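Local coordinates for protein probable glutathione S-transferase (PDB 6JWK) that probably isomerises maleylpyruvate with glutathione as cofactor, as a zeta-class member of the glutathione S-transferase superfamily, at residues 7-10 with 11-14; 55-58 with 59-63; 124-127 with 128-131. All coordinates share one frame; numbering follows the deposited sequence.

Overall arrangement
Contacts 1 and 2 both belong to the thioredoxin-like N-terminal domain, contact 3 to the helical C-terminal domain. Contact 1 lies nearest the centre of the chain in space, at the start of helix 10-22, where a sulfate ion sits in what is probably the glutathione site. Contact 2, the hairpin of strands 54-56 and 62-63, lies about 19 Å from it, centre to centre, at the edge of the N-terminal domain's sheet. Contact 3, the first turns of helix 124-149, has its centre about 21 Å from that of contact 1 but comes within about 6 Å at the nearest atoms. Contacts 2 and 3, their centres about 37 Å apart, both touch the second subunit.

Contact 1. Residues 7-10 with 11-14; sequences FNSS and TSYR. With SO4 (sulfate ion), chain I.
Ser-9 and Ser-12 meet at the N-terminus of helix 10-22, in the SSTSYR segment that follows the first strand of the thioredoxin-like domain and probably corresponds to the serine-rich active-site motif of zeta-class glutathione S-transferases. Ser-9 holds the N-cap position. Its OG, swung away from its own backbone N (chi1 154°), reaches forward over the first turn and hydrogen-bonds Ser-12 OG at 3.0 Å, a pair in which either hydroxyl could give the proton. A weaker link runs from Thr-11 OG1 to the same Ser-9 OG at 3.2 Å; it is not settled, because Leu-52 O is a second acceptor for that proton.

Backbone bonds continue the helix from this cap. Tyr-13 N donates to Ser-9 O at 3.0 Å, and Arg-14 N donates to Ser-10 O over the same length. The polar ends of the flanking side chains are held by other parts of the fold: Ser-10 OG bonds Asn-173, and the guanidinium of Arg-14, with Thr-11 CG2 over one face, bonds Ser-66.

A sulfate ion, probably from the crystallisation liquor and also bound by His-105, lies in front of the helix start, where the peptide N-H groups of the first turn would be expected to attract negative charge. Ser-10 N points at its O3 across 3.2 Å in a nearly straight bond, 168° at the hydrogen.

Contact 2. Residues 55-58 with 59-63; sequences LVDA and DGRRF
Leu-55 and Phe-63 form an antiparallel hydrogen-bonded pair, each N bonded to the other's O, and from there the chain closes as a beta hairpin through a type I turn, Asp-57 to Gly-60, with a G1 beta bulge. The turn is fastened by Gly-60 N to Asp-57 O at 2.9 Å, and one step on Asp-57 N donates to Arg-61 O at 3.1 Å; Gly-60, with its positive phi of 81°, takes the bulge position.

The Asp-57 side chain folds back over the turn. With CG set between its own N and carbonyl carbon (chi1 71°), OD1 accepts a hydrogen bond from Arg-61 N at 2.8 Å, the donor arriving from above the carboxylate plane. OD2 instead lies against the aliphatic start of Arg-61, 3.4 Å from its CB, and meets the edge of the Phe-63 ring near CE1.

On one face of the hairpin Leu-55 CD2 touches Phe-63 CD1 at 4.1 Å. This apolar pair looks toward helix 66-76, where Tyr-72 stacks on the phenyl ring and Ile-69 packs against both residues; Leu-88 of the second subunit also packs against Phe-63. On the other face Val-56 and Arg-62 run side by side, Val-56 CG2 lying 3.6 Å from Arg-62 NH2, and the arginine reaches to about 3 Å from a bound sulfate.

Leu-55 and Phe-63 thus make an apolar patch with Asp-57 at its edge, whereas on the Val-56 face Arg-62 would be expected to attract anions. On the Leu-55 and Phe-63 side, at the turn, the Asp-57 carboxylate satisfies the backbone N-H of Arg-61, a bond that would be expected to stabilise its negative charge.

Contact 3. Residues 124-127 with 128-131; sequences AEDR and QRWY
Asp-126 and Arg-129, three residues apart on the first turns of helix 124-149, are joined by a salt bridge that uses a single carboxylate oxygen. OD1 takes the main hydrogen bond from Arg-129 NH2 at 2.6 Å, on its anti side, and a weak second one from NE at 3.2 Å. The arginine chain bends at chi3 (-33°) to bring the guanidinium alongside, its edge presented to an acid whose plane stands at 90° to it.

Four backbone N-H groups follow the i to i+4 pattern. Gln-128 N donates to Ala-124 O at 2.8 Å, Arg-129 N more loosely to Glu-125 O at 3.2 Å, Trp-130 N to Asp-126 O at 2.9 Å, and Tyr-131 N to Arg-127 O at 2.9 Å. Nearer the helix start, Asp-126 N is taken by the Asp-123 carboxylate. Arg-127 turns its guanidinium back along the chain, with Ala-124 CA 3.5 Å above the centre of its plane, and gives NH1 to Ile-122 O.

Trp-130 NE1 finds its acceptor in Leu-107 O. The indole also meets Tyr-115 of the second subunit, their rings about 80° apart, while Arg-129 packs on Val-119 of that subunit. The whole is a helix N-terminus with an i to i+3 acid-to-base salt bridge, set in the all-helical C-terminal domain of the glutathione S-transferase fold.

Contact 1. Residues 7-10 with 11-14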
ATOM      1  N   PHE B   7      -6.949  13.814 -14.522  1.00 30.51           N
ATOM      2  CA  PHE B   7      -7.994  12.910 -15.093  1.00 31.85           C
ATOM      3  C   PHE B   7      -7.415  11.508 -15.300  1.00 30.27           C
ATOM      4  O   PHE B   7      -8.108  10.513 -15.022  1.00 38.73           O
ATOM      5  CB  PHE B   7      -8.659  13.481 -16.352  1.00 32.37           C
ATOM      6  CG  PHE B   7      -7.790  13.503 -17.572  1.00 33.42           C
ATOM      7  CD1 PHE B   7      -7.694  12.393 -18.381  1.00 35.24           C
ATOM      8  CD2 PHE B   7      -7.047  14.626 -17.886  1.00 39.96           C
ATOM      9  CE1 PHE B   7      -6.875  12.408 -19.496  1.00 43.89           C
ATOM     10  CE2 PHE B   7      -6.262  14.654 -19.023  1.00 42.63           C
ATOM     11  CZ  PHE B   7      -6.162  13.539 -19.813  1.00 44.72           C
ATOM     12  N   ASN B   8      -6.161  11.416 -15.705  1.00 36.75           N
ATOM     13  CA  ASN B   8      -5.550  10.134 -16.136  1.00 39.12           C
ATOM     14  C   ASN B   8      -4.739   9.467 -15.018  1.00 39.56           C
ATOM     15  O   ASN B   8      -4.129   8.402 -15.294  1.00 40.08           O
ATOM     16  CB  ASN B   8      -4.649  10.351 -17.348  1.00 48.17           C
ATOM     17  CG  ASN B   8      -5.081   9.417 -18.451  1.00 60.48           C
ATOM     18  OD1 ASN B   8      -6.261   9.400 -18.807  1.00 70.01           O
ATOM     19  ND2 ASN B   8      -4.161   8.601 -18.936  1.00 64.97           N
ATOM     20  N   SER B   9      -4.693  10.057 -13.823  1.00 30.28           N
ATOM     21  CA  SER B   9      -3.980   9.462 -12.664  1.00 25.76           C
ATOM     22  C   SER B   9      -4.859   8.387 -12.019  1.00 24.52           C
ATOM     23  O   SER B   9      -5.974   8.750 -11.539  1.00 22.79           O
ATOM     24  CB  SER B   9      -3.616  10.534 -11.687  1.00 25.39           C
ATOM     25  OG  SER B   9      -3.495   9.994 -10.396  1.00 27.66           O
ATOM     26  N   SER B  10      -4.395   7.142 -11.947  1.00 22.59           N
ATOM     27  CA  SER B  10      -5.154   6.035 -11.309  1.00 25.27           C
ATOM     28  C   SER B  10      -5.420   6.338  -9.835  1.00 22.74           C
ATOM     29  O   SER B  10      -6.513   6.031  -9.346  1.00 19.81           O
ATOM     30  CB  SER B  10      -4.454   4.718 -11.425  1.00 26.87           C
ATOM     31  OG  SER B  10      -4.453   4.308 -12.750  1.00 34.98           O
ATOM     32  N   THR B  11      -4.448   6.900  -9.127  1.00 21.48           N
ATOM     33  CA  THR B  11      -4.591   7.138  -7.674  1.00 21.11           C
ATOM     34  C   THR B  11      -5.609   8.269  -7.508  1.00 19.74           C
ATOM     35  O   THR B  11      -6.376   8.229  -6.533  1.00 19.97           O
ATOM     36  CB  THR B  11      -3.225   7.388  -6.996  1.00 19.88           C
ATOM     37  OG1 THR B  11      -2.597   8.441  -7.737  1.00 20.31           O
ATOM     38  CG2 THR B  11      -2.353   6.151  -7.009  1.00 21.25           C
ATOM     39  N   SER B  12      -5.636   9.243  -8.406  1.00 19.95           N
ATOM     40  CA  SER B  12      -6.688  10.308  -8.377  1.00 22.91           C
ATOM     41  C   SER B  12      -8.069   9.657  -8.569  1.00 21.30           C
ATOM     42  O   SER B  12      -9.017  10.001  -7.869  1.00 20.08           O
ATOM     43  CB  SER B  12      -6.459  11.366  -9.435  1.00 24.09           C
ATOM     44  OG  SER B  12      -5.243  12.063  -9.206  1.00 24.34           O
ATOM     45  N   TYR B  13      -8.161   8.767  -9.542  1.00 17.67           N
ATOM     46  CA  TYR B  13      -9.424   8.057  -9.868  1.00 20.72           C
ATOM     47  C   TYR B  13      -9.947   7.366  -8.584  1.00 17.44           C
ATOM     48  O   TYR B  13     -11.150   7.476  -8.280  1.00 17.52           O
ATOM     49  CB  TYR B  13      -9.142   7.137 -11.055  1.00 19.42           C
ATOM     50  CG  TYR B  13     -10.345   6.473 -11.681  1.00 21.79           C
ATOM     51  CD1 TYR B  13     -11.649   6.799 -11.319  1.00 20.29           C
ATOM     52  CD2 TYR B  13     -10.167   5.572 -12.726  1.00 20.76           C
ATOM     53  CE1 TYR B  13     -12.741   6.176 -11.919  1.00 21.09           C
ATOM     54  CE2 TYR B  13     -11.253   4.948 -13.337  1.00 21.79           C
ATOM     55  CZ  TYR B  13     -12.541   5.261 -12.936  1.00 21.66           C
ATOM     56  OH  TYR B  13     -13.594   4.653 -13.557  1.00 25.05           O
ATOM     57  N   ARG B  14      -9.088   6.644  -7.855  1.00 18.90           N
ATOM     58  CA  ARG B  14      -9.469   5.936  -6.594  1.00 19.98           C
ATOM     59  C   ARG B  14     -10.202   6.916  -5.676  1.00 18.69           C
ATOM     60  O   ARG B  14     -11.205   6.577  -5.134  1.00 16.16           O
ATOM     61  CB  ARG B  14      -8.263   5.409  -5.794  1.00 20.98           C
ATOM     62  CG  ARG B  14      -7.446   4.326  -6.483  1.00 21.14           C
ATOM     63  CD  ARG B  14      -6.270   3.997  -5.612  1.00 20.28           C
ATOM     64  NE  ARG B  14      -5.390   3.080  -6.280  1.00 21.40           N
ATOM     65  CZ  ARG B  14      -4.198   2.753  -5.860  1.00 22.42           C
ATOM     66  NH1 ARG B  14      -3.705   3.340  -4.781  1.00 19.16           N
ATOM     67  NH2 ARG B  14      -3.476   1.880  -6.542  1.00 22.32           N
TER
HETATM   68  S   SO4 I 303      -0.609   6.978 -11.911  1.00 62.36           S
HETATM   69  O1  SO4 I 303      -1.174   6.968 -10.594  1.00 42.43           O
HETATM   70  O2  SO4 I 303       0.683   6.373 -11.929  1.00 71.46           O
HETATM   71  O3  SO4 I 303      -1.418   6.232 -12.856  1.00 63.93           O
HETATM   72  O4  SO4 I 303      -0.498   8.346 -12.322  1.00 72.00           O

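Contact 2. Residues 55-58 with 59-63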
ATOM      1  N   LEU B  55      -5.618  15.730  -1.097  1.00 25.90           N
ATOM      2  CA  LEU B  55      -6.810  16.267  -0.416  1.00 29.04           C
ATOM      3  C   LEU B  55      -6.358  17.466   0.412  1.00 31.58           C
ATOM      4  O   LEU B  55      -5.324  17.328   1.090  1.00 31.51           O
ATOM      5  CB  LEU B  55      -7.425  15.191   0.469  1.00 31.60           C
ATOM      6  CG  LEU B  55      -8.703  15.647   1.166  1.00 31.91           C
ATOM      7  CD1 LEU B  55      -9.859  15.625   0.194  1.00 33.03           C
ATOM      8  CD2 LEU B  55      -8.987  14.803   2.391  1.00 33.97           C
ATOM      9  N   VAL B  56      -7.046  18.604   0.317  1.00 27.97           N
ATOM     10  CA  VAL B  56      -6.682  19.844   1.070  1.00 30.83           C
ATOM     11  C   VAL B  56      -7.904  20.236   1.903  1.00 37.70           C
ATOM     12  O   VAL B  56      -8.933  20.540   1.280  1.00 35.21           O
ATOM     13  CB  VAL B  56      -6.221  20.970   0.125  1.00 32.00           C
ATOM     14  CG1 VAL B  56      -5.938  22.281   0.863  1.00 34.91           C
ATOM     15  CG2 VAL B  56      -4.999  20.581  -0.691  1.00 29.97           C
ATOM     16  N   ASP B  57      -7.815  20.183   3.245  1.00 43.31           N
ATOM     17  CA  ASP B  57      -8.981  20.415   4.151  1.00 50.22           C
ATOM     18  C   ASP B  57      -9.236  21.910   4.392  1.00 50.82           C
ATOM     19  O   ASP B  57      -8.464  22.751   3.870  1.00 46.52           O
ATOM     20  CB  ASP B  57      -8.837  19.745   5.514  1.00 50.56           C
ATOM     21  CG  ASP B  57      -7.806  20.362   6.451  1.00 49.42           C
ATOM     22  OD1 ASP B  57      -7.272  21.477   6.159  1.00 50.97           O
ATOM     23  OD2 ASP B  57      -7.517  19.704   7.460  1.00 48.17           O
ATOM     24  N   ALA B  58     -10.304  22.198   5.146  1.00 60.72           N
ATOM     25  CA  ALA B  58     -10.705  23.534   5.648  1.00 64.72           C
ATOM     26  C   ALA B  58      -9.471  24.399   5.941  1.00 63.61           C
ATOM     27  O   ALA B  58      -9.300  25.449   5.292  1.00 62.54           O
ATOM     28  CB  ALA B  58     -11.559  23.337   6.879  1.00 68.81           C
ATOM     29  N   ASP B  59      -8.600  23.949   6.846  1.00 64.30           N
ATOM     30  CA  ASP B  59      -7.449  24.750   7.355  1.00 64.03           C
ATOM     31  C   ASP B  59      -6.187  24.571   6.491  1.00 59.68           C
ATOM     32  O   ASP B  59      -5.109  24.924   6.985  1.00 53.13           O
ATOM     33  CB  ASP B  59      -7.148  24.382   8.815  1.00 69.92           C
ATOM     34  CG  ASP B  59      -6.613  25.526   9.665  1.00 72.59           C
ATOM     35  OD1 ASP B  59      -6.722  26.693   9.229  1.00 70.18           O
ATOM     36  OD2 ASP B  59      -6.089  25.241  10.762  1.00 77.57           O
ATOM     37  N   GLY B  60      -6.280  24.033   5.269  1.00 51.95           N
ATOM     38  CA  GLY B  60      -5.137  23.931   4.334  1.00 43.12           C
ATOM     39  C   GLY B  60      -4.198  22.754   4.598  1.00 37.55           C
ATOM     40  O   GLY B  60      -3.153  22.700   3.898  1.00 41.42           O
ATOM     41  N   ARG B  61      -4.528  21.818   5.498  1.00 38.47           N
ATOM     42  CA  ARG B  61      -3.732  20.569   5.704  1.00 44.00           C
ATOM     43  C   ARG B  61      -3.799  19.724   4.432  1.00 42.39           C
ATOM     44  O   ARG B  61      -4.912  19.472   3.939  1.00 44.50           O
ATOM     45  CB  ARG B  61      -4.225  19.640   6.820  1.00 49.39           C
ATOM     46  CG  ARG B  61      -3.991  20.161   8.227  1.00 51.49           C
ATOM     47  CD  ARG B  61      -4.095  19.088   9.273  1.00 49.41           C
ATOM     48  NE  ARG B  61      -3.204  19.418  10.386  1.00 60.85           N
ATOM     49  CZ  ARG B  61      -3.544  20.134  11.459  1.00 64.32           C
ATOM     50  NH1 ARG B  61      -4.780  20.604  11.562  1.00 67.61           N
ATOM     51  NH2 ARG B  61      -2.660  20.359  12.429  1.00 52.72           N
ATOM     52  N   ARG B  62      -2.649  19.262   3.971  1.00 38.58           N
ATOM     53  CA  ARG B  62      -2.528  18.459   2.736  1.00 35.60           C
ATOM     54  C   ARG B  62      -2.345  16.986   3.135  1.00 38.94           C
ATOM     55  O   ARG B  62      -1.434  16.651   3.921  1.00 36.21           O
ATOM     56  CB  ARG B  62      -1.383  18.984   1.871  1.00 29.95           C
ATOM     57  CG  ARG B  62      -1.470  20.472   1.566  1.00 31.58           C
ATOM     58  CD  ARG B  62      -0.239  20.973   0.834  1.00 30.80           C
ATOM     59  NE  ARG B  62      -0.206  20.562  -0.561  1.00 33.79           N
ATOM     60  CZ  ARG B  62      -0.932  21.127  -1.520  1.00 33.39           C
ATOM     61  NH1 ARG B  62      -0.821  20.700  -2.759  1.00 40.01           N
ATOM     62  NH2 ARG B  62      -1.784  22.096  -1.225  1.00 38.30           N
ATOM     63  N   PHE B  63      -3.187  16.138   2.562  1.00 35.59           N
ATOM     64  CA  PHE B  63      -3.156  14.670   2.700  1.00 34.04           C
ATOM     65  C   PHE B  63      -2.796  14.091   1.339  1.00 32.58           C
ATOM     66  O   PHE B  63      -3.382  14.350   0.278  1.00 28.18           O
ATOM     67  CB  PHE B  63      -4.488  14.146   3.217  1.00 32.75           C
ATOM     68  CG  PHE B  63      -5.021  14.841   4.440  1.00 36.51           C
ATOM     69  CD1 PHE B  63      -5.609  16.094   4.344  1.00 42.34           C
ATOM     70  CD2 PHE B  63      -4.994  14.225   5.682  1.00 36.11           C
ATOM     71  CE1 PHE B  63      -6.135  16.731   5.461  1.00 41.85           C
ATOM     72  CE2 PHE B  63      -5.529  14.853   6.793  1.00 41.70           C
ATOM     73  CZ  PHE B  63      -6.100  16.106   6.683  1.00 42.16           C
TER

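Contact 3. Residues 124-127 with 128-131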
ATOM      1  N   ALA B 124       8.565  -0.103 -25.938  1.00 52.14           N
ATOM      2  CA  ALA B 124       7.093  -0.208 -25.742  1.00 52.19           C
ATOM      3  C   ALA B 124       6.667  -1.674 -25.608  1.00 51.83           C
ATOM      4  O   ALA B 124       5.755  -1.946 -24.785  1.00 47.00           O
ATOM      5  CB  ALA B 124       6.371   0.463 -26.882  1.00 47.52           C
ATOM      6  N   GLU B 125       7.303  -2.569 -26.371  1.00 43.27           N
ATOM      7  CA  GLU B 125       6.990  -4.021 -26.398  1.00 48.51           C
ATOM      8  C   GLU B 125       7.435  -4.679 -25.097  1.00 42.05           C
ATOM      9  O   GLU B 125       6.712  -5.549 -24.592  1.00 37.85           O
ATOM     10  CB  GLU B 125       7.649  -4.705 -27.601  1.00 53.66           C
ATOM     11  CG  GLU B 125       7.975  -6.176 -27.389  1.00 60.29           C
ATOM     12  CD  GLU B 125       8.458  -6.847 -28.670  1.00 74.86           C
ATOM     13  OE1 GLU B 125       9.691  -6.868 -28.914  1.00 79.28           O
ATOM     14  OE2 GLU B 125       7.603  -7.325 -29.439  1.00 68.18           O
ATOM     15  N   ASP B 126       8.636  -4.383 -24.611  1.00 46.33           N
ATOM     16  CA  ASP B 126       9.111  -4.996 -23.340  1.00 44.56           C
ATOM     17  C   ASP B 126       8.337  -4.356 -22.183  1.00 34.89           C
ATOM     18  O   ASP B 126       8.051  -5.077 -21.242  1.00 36.86           O
ATOM     19  CB  ASP B 126      10.628  -4.904 -23.208  1.00 46.16           C
ATOM     20  CG  ASP B 126      11.314  -5.794 -24.222  1.00 48.76           C
ATOM     21  OD1 ASP B 126      11.039  -7.010 -24.206  1.00 46.81           O
ATOM     22  OD2 ASP B 126      12.068  -5.251 -25.037  1.00 51.28           O
ATOM     23  N   ARG B 127       8.022  -3.065 -22.288  1.00 33.75           N
ATOM     24  CA  ARG B 127       7.199  -2.311 -21.301  1.00 39.65           C
ATOM     25  C   ARG B 127       5.821  -2.967 -21.174  1.00 46.12           C
ATOM     26  O   ARG B 127       5.465  -3.330 -20.023  1.00 43.12           O
ATOM     27  CB  ARG B 127       7.077  -0.833 -21.675  1.00 41.62           C
ATOM     28  CG  ARG B 127       8.012   0.031 -20.847  1.00 52.49           C
ATOM     29  CD  ARG B 127       8.656   1.135 -21.625  1.00 54.39           C
ATOM     30  NE  ARG B 127       7.666   1.883 -22.371  1.00 57.98           N
ATOM     31  CZ  ARG B 127       7.914   2.473 -23.524  1.00 49.64           C
ATOM     32  NH1 ARG B 127       9.109   2.384 -24.067  1.00 50.66           N
ATOM     33  NH2 ARG B 127       6.968   3.141 -24.136  1.00 54.48           N
ATOM     34  N   GLN B 128       5.092  -3.082 -22.301  1.00 41.58           N
ATOM     35  CA  GLN B 128       3.890  -3.941 -22.483  1.00 38.75           C
ATOM     36  C   GLN B 128       4.013  -5.232 -21.665  1.00 34.02           C
ATOM     37  O   GLN B 128       3.076  -5.525 -20.869  1.00 34.77           O
ATOM     38  CB  GLN B 128       3.724  -4.285 -23.971  1.00 46.42           C
ATOM     39  CG  GLN B 128       3.038  -5.636 -24.229  1.00 51.05           C
ATOM     40  CD  GLN B 128       1.639  -5.436 -23.756  1.00 45.34           C
ATOM     41  OE1 GLN B 128       1.235  -4.288 -23.639  1.00 52.92           O
ATOM     42  NE2 GLN B 128       0.948  -6.494 -23.394  1.00 46.38           N
ATOM     43  N   ARG B 129       5.048  -6.047 -21.900  1.00 32.29           N
ATOM     44  CA  ARG B 129       5.191  -7.404 -21.280  1.00 33.97           C
ATOM     45  C   ARG B 129       5.456  -7.292 -19.761  1.00 34.46           C
ATOM     46  O   ARG B 129       5.012  -8.160 -18.954  1.00 31.17           O
ATOM     47  CB  ARG B 129       6.337  -8.191 -21.934  1.00 38.87           C
ATOM     48  CG  ARG B 129       6.044  -8.671 -23.362  1.00 53.46           C
ATOM     49  CD  ARG B 129       7.159  -9.418 -24.114  1.00 57.45           C
ATOM     50  NE  ARG B 129       8.440  -8.878 -23.688  1.00 76.20           N
ATOM     51  CZ  ARG B 129       9.261  -9.422 -22.775  1.00 74.00           C
ATOM     52  NH1 ARG B 129       8.987 -10.597 -22.222  1.00 74.29           N
ATOM     53  NH2 ARG B 129      10.366  -8.779 -22.428  1.00 60.21           N
ATOM     54  N   TRP B 130       6.207  -6.282 -19.344  1.00 31.26           N
ATOM     55  CA  TRP B 130       6.379  -6.014 -17.889  1.00 31.72           C
ATOM     56  C   TRP B 130       4.989  -5.767 -17.285  1.00 25.03           C
ATOM     57  O   TRP B 130       4.682  -6.403 -16.286  1.00 28.41           O
ATOM     58  CB  TRP B 130       7.329  -4.822 -17.710  1.00 35.33           C
ATOM     59  CG  TRP B 130       7.272  -4.061 -16.425  1.00 35.24           C
ATOM     60  CD1 TRP B 130       6.368  -3.096 -16.062  1.00 35.91           C
ATOM     61  CD2 TRP B 130       8.281  -4.072 -15.407  1.00 33.15           C
ATOM     62  NE1 TRP B 130       6.717  -2.552 -14.856  1.00 34.99           N
ATOM     63  CE2 TRP B 130       7.890  -3.127 -14.434  1.00 35.05           C
ATOM     64  CE3 TRP B 130       9.460  -4.810 -15.208  1.00 37.27           C
ATOM     65  CZ2 TRP B 130       8.646  -2.907 -13.280  1.00 34.31           C
ATOM     66  CZ3 TRP B 130      10.208  -4.584 -14.065  1.00 36.31           C
ATOM     67  CH2 TRP B 130       9.784  -3.664 -13.103  1.00 31.55           C
ATOM     68  N   TYR B 131       4.235  -4.837 -17.867  1.00 28.15           N
ATOM     69  CA  TYR B 131       2.909  -4.376 -17.380  1.00 30.34           C
ATOM     70  C   TYR B 131       2.022  -5.613 -17.185  1.00 34.44           C
ATOM     71  O   TYR B 131       1.415  -5.820 -16.084  1.00 27.57           O
ATOM     72  CB  TYR B 131       2.341  -3.319 -18.326  1.00 29.77           C
ATOM     73  CG  TYR B 131       1.284  -2.444 -17.711  1.00 30.33           C
ATOM     74  CD1 TYR B 131       0.010  -2.918 -17.413  1.00 30.94           C
ATOM     75  CD2 TYR B 131       1.560  -1.120 -17.450  1.00 33.42           C
ATOM     76  CE1 TYR B 131      -0.952  -2.087 -16.858  1.00 29.64           C
ATOM     77  CE2 TYR B 131       0.609  -0.281 -16.898  1.00 38.20           C
ATOM     78  CZ  TYR B 131      -0.656  -0.760 -16.614  1.00 33.20           C
ATOM     79  OH  TYR B 131      -1.546   0.129 -16.060  1.00 38.16           O
TER